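Local atomic coordinates of anti-H(O) lectin 1 (Ulex europaeus, PDB entry 1FX5), a protein that binds carbohydrates as an L-fucose-specific legume lectin, a homodimer that carries calcium and manganese ions and recognises the O(H) blood group. Residues 42-50 with 213-221. Residues are numbered along the deposited sequence; the frame is centred on the assembly and turned at random.
Sequences PDETGGIAR and GFSGSTYIG. Unlike the reference sequence in segment 213-221: Ser217 (reference Gly). With NAG (2-acetamido-2-deoxy-beta-D-glucopyranose), chain C.
The Tyr219 ring takes Glu44 at its edge, where CG of Glu44 lies in the ring plane 3.7 Å from CD2 of Tyr219; on one face sits CD1 of the neighbouring Ile220, displaced from the ring centre toward its margin. The Glu44 carboxylate stands almost square to that ring, planes 81° apart, and its chain runs extended to a salt bridge with Arg102. Beside them, CG1 of Ile220 packs against Asp43, 3.3 Å from OD2, and the backbone N of Ile220 gives a weak hydrogen bond to Asp43 O. Strands 44-50 and 213-219 are antiparallel neighbours in the legume-lectin beta-sandwich, tied by paired backbone bonds at Thr45/Thr218, Gly47/Gly216 and Ala49/Phe214. Between the first two of these, Gly46 and Ser217 form a non-hydrogen-bonded pair with CA atoms only 3.9 Å apart. On the side shared by Thr45 and Thr218 the two methyls lie alongside each other, CG2 to CG2 3.6 Å. The Thr45 hydroxyl donates to O7 of the N-acetylglucosamine, OG1 to O7 2.6 Å, since chi1 of -174° swings OG1 to the far side from the backbone N. Gly46 N also bonds to O7 of the sugar, at 3.2 Å, while Pro42 CG approaches its O3; all three residues belong to a glycan pocket.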
loop_
_atom_site.group_PDB
_atom_site.type_symbol
_atom_site.label_atom_id
_atom_site.label_comp_id
_atom_site.label_asym_id
_atom_site.label_seq_id
_atom_site.Cartn_x
_atom_site.Cartn_y
_atom_site.Cartn_z
ATOM N N PRO A 42 -14.782 -11.780 -25.971
ATOM C CA PRO A 42 -14.774 -13.257 -26.037
ATOM C C PRO A 42 -16.072 -13.758 -25.380
ATOM O O PRO A 42 -16.679 -13.013 -24.612
ATOM C CB PRO A 42 -13.592 -13.643 -25.140
ATOM C CG PRO A 42 -12.720 -12.427 -25.139
ATOM C CD PRO A 42 -13.655 -11.263 -25.171
ATOM N N ASP A 43 -16.464 -15.018 -25.622
ATOM C CA ASP A 43 -17.691 -15.587 -25.033
ATOM C C ASP A 43 -17.657 -15.488 -23.502
ATOM O O ASP A 43 -18.653 -15.100 -22.869
ATOM C CB ASP A 43 -17.883 -17.055 -25.444
ATOM C CG ASP A 43 -18.349 -17.215 -26.893
ATOM O OD1 ASP A 43 -18.487 -18.370 -27.361
ATOM O OD2 ASP A 43 -18.582 -16.195 -27.576
ATOM N N GLU A 44 -16.543 -15.923 -22.914
ATOM C CA GLU A 44 -16.346 -15.881 -21.464
ATOM C C GLU A 44 -15.460 -14.649 -21.265
ATOM O O GLU A 44 -14.297 -14.652 -21.675
ATOM C CB GLU A 44 -15.659 -17.170 -20.975
ATOM C CG GLU A 44 -16.584 -18.387 -21.082
ATOM C CD GLU A 44 -15.947 -19.710 -20.679
ATOM O OE1 GLU A 44 -16.182 -20.189 -19.557
ATOM O OE2 GLU A 44 -15.246 -20.303 -21.503
ATOM N N THR A 45 -15.995 -13.598 -20.651
ATOM C CA THR A 45 -15.208 -12.394 -20.445
ATOM C C THR A 45 -15.226 -11.904 -18.987
ATOM O O THR A 45 -16.180 -12.184 -18.245
ATOM C CB THR A 45 -15.694 -11.290 -21.433
ATOM O OG1 THR A 45 -14.851 -10.138 -21.339
ATOM C CG2 THR A 45 -17.126 -10.895 -21.146
ATOM N N GLY A 46 -14.160 -11.212 -18.566
ATOM C CA GLY A 46 -14.089 -10.713 -17.200
ATOM C C GLY A 46 -12.882 -9.825 -16.880
ATOM O O GLY A 46 -12.089 -9.508 -17.784
ATOM N N GLY A 47 -12.745 -9.406 -15.613
ATOM C CA GLY A 47 -11.624 -8.558 -15.213
ATOM C C GLY A 47 -11.265 -8.732 -13.748
ATOM O O GLY A 47 -12.032 -9.348 -13.017
ATOM N N ILE A 48 -10.100 -8.222 -13.335
ATOM C CA ILE A 48 -9.608 -8.297 -11.956
ATOM C C ILE A 48 -8.929 -6.979 -11.536
ATOM O O ILE A 48 -8.240 -6.339 -12.340
ATOM C CB ILE A 48 -8.539 -9.434 -11.804
ATOM C CG1 ILE A 48 -9.192 -10.824 -11.866
ATOM C CG2 ILE A 48 -7.734 -9.256 -10.507
ATOM C CD1 ILE A 48 -8.164 -11.974 -11.800
ATOM N N ALA A 49 -9.088 -6.589 -10.278
ATOM C CA ALA A 49 -8.476 -5.362 -9.772
ATOM C C ALA A 49 -7.990 -5.633 -8.345
ATOM O O ALA A 49 -8.750 -6.125 -7.516
ATOM C CB ALA A 49 -9.471 -4.211 -9.793
ATOM N N ARG A 50 -6.733 -5.316 -8.059
ATOM C CA ARG A 50 -6.174 -5.544 -6.723
ATOM C C ARG A 50 -5.441 -4.328 -6.235
ATOM O O ARG A 50 -4.943 -3.544 -7.054
ATOM C CB ARG A 50 -5.103 -6.646 -6.768
ATOM C CG ARG A 50 -5.362 -7.785 -7.714
ATOM C CD ARG A 50 -4.233 -8.803 -7.701
ATOM N NE ARG A 50 -4.337 -9.727 -8.828
ATOM C CZ ARG A 50 -4.012 -11.015 -8.784
ATOM N NH1 ARG A 50 -3.557 -11.555 -7.659
ATOM N NH2 ARG A 50 -4.158 -11.768 -9.865
ATOM N N GLY A 213 -8.309 -8.175 -3.598
ATOM C CA GLY A 213 -8.947 -7.488 -4.709
ATOM C C GLY A 213 -10.286 -8.084 -5.088
ATOM O O GLY A 213 -10.854 -8.872 -4.325
ATOM N N PHE A 214 -10.757 -7.771 -6.292
ATOM C CA PHE A 214 -12.031 -8.265 -6.776
ATOM C C PHE A 214 -11.906 -8.787 -8.207
ATOM O O PHE A 214 -10.963 -8.454 -8.938
ATOM C CB PHE A 214 -13.075 -7.125 -6.858
ATOM C CG PHE A 214 -13.247 -6.289 -5.585
ATOM C CD1 PHE A 214 -12.492 -5.130 -5.389
ATOM C CD2 PHE A 214 -14.215 -6.618 -4.638
ATOM C CE1 PHE A 214 -12.701 -4.315 -4.275
ATOM C CE2 PHE A 214 -14.426 -5.810 -3.533
ATOM C CZ PHE A 214 -13.667 -4.659 -3.351
ATOM N N SER A 215 -12.907 -9.553 -8.619
ATOM C CA SER A 215 -12.970 -10.118 -9.962
ATOM C C SER A 215 -14.460 -10.074 -10.336
ATOM O O SER A 215 -15.339 -10.124 -9.448
ATOM C CB SER A 215 -12.399 -11.557 -10.023
ATOM O OG SER A 215 -13.366 -12.570 -9.763
ATOM N N GLY A 216 -14.747 -9.901 -11.623
ATOM C CA GLY A 216 -16.117 -9.848 -12.091
ATOM C C GLY A 216 -16.113 -10.505 -13.456
ATOM O O GLY A 216 -15.111 -10.398 -14.169
ATOM N N SER A 217 -17.196 -11.195 -13.827
ATOM C CA SER A 217 -17.235 -11.838 -15.125
ATOM C C SER A 217 -18.657 -12.097 -15.592
ATOM O O SER A 217 -19.603 -12.010 -14.802
ATOM C CB SER A 217 -16.405 -13.133 -15.130
ATOM O OG SER A 217 -16.968 -14.082 -14.265
ATOM N N THR A 218 -18.792 -12.388 -16.888
ATOM C CA THR A 218 -20.075 -12.657 -17.519
ATOM C C THR A 218 -19.918 -13.553 -18.769
ATOM O O THR A 218 -18.799 -13.910 -19.152
ATOM C CB THR A 218 -20.773 -11.327 -17.857
ATOM O OG1 THR A 218 -22.163 -11.560 -18.142
ATOM C CG2 THR A 218 -20.083 -10.647 -19.038
ATOM N N TYR A 219 -21.030 -13.898 -19.411
ATOM C CA TYR A 219 -21.006 -14.759 -20.599
ATOM C C TYR A 219 -21.885 -14.173 -21.721
ATOM O O TYR A 219 -22.822 -13.422 -21.396
ATOM C CB TYR A 219 -21.557 -16.103 -20.145
ATOM C CG TYR A 219 -21.460 -17.189 -21.151
ATOM C CD1 TYR A 219 -22.608 -17.671 -21.779
ATOM C CD2 TYR A 219 -20.228 -17.731 -21.491
ATOM C CE1 TYR A 219 -22.533 -18.654 -22.710
ATOM C CE2 TYR A 219 -20.139 -18.723 -22.430
ATOM C CZ TYR A 219 -21.299 -19.180 -23.037
ATOM O OH TYR A 219 -21.236 -20.180 -23.970
ATOM N N ILE A 220 -21.631 -14.508 -23.009
ATOM C CA ILE A 220 -22.466 -13.954 -24.124
ATOM C C ILE A 220 -23.906 -14.381 -24.049
ATOM O O ILE A 220 -24.194 -15.544 -23.765
ATOM C CB ILE A 220 -22.068 -14.353 -25.584
ATOM C CG1 ILE A 220 -21.077 -15.497 -25.607
ATOM C CG2 ILE A 220 -21.683 -13.119 -26.405
ATOM C CD1 ILE A 220 -21.708 -16.807 -25.342
ATOM N N GLY A 221 -24.804 -13.450 -24.348
ATOM C CA GLY A 221 -26.221 -13.767 -24.309
ATOM C C GLY A 221 -26.877 -13.516 -22.969
ATOM O O GLY A 221 -28.103 -13.513 -22.872
HETATM C C1 NAG C . -10.675 -8.115 -22.841
HETATM C C2 NAG C . -10.637 -9.642 -23.028
HETATM C C3 NAG C . -9.655 -9.969 -24.168
HETATM C C4 NAG C . -10.079 -9.242 -25.462
HETATM C C5 NAG C . -10.229 -7.728 -25.188
HETATM C C6 NAG C . -10.840 -6.975 -26.367
HETATM C C7 NAG C . -11.138 -10.835 -20.961
HETATM C C8 NAG C . -10.573 -11.551 -19.741
HETATM N N2 NAG C . -10.235 -10.343 -21.815
HETATM O O3 NAG C . -9.622 -11.400 -24.378
HETATM O O4 NAG C . -9.079 -9.445 -26.495
HETATM O O5 NAG C . -11.104 -7.489 -24.061
HETATM O O6 NAG C . -12.006 -7.637 -26.853
HETATM O O7 NAG C . -12.351 -10.678 -21.097
#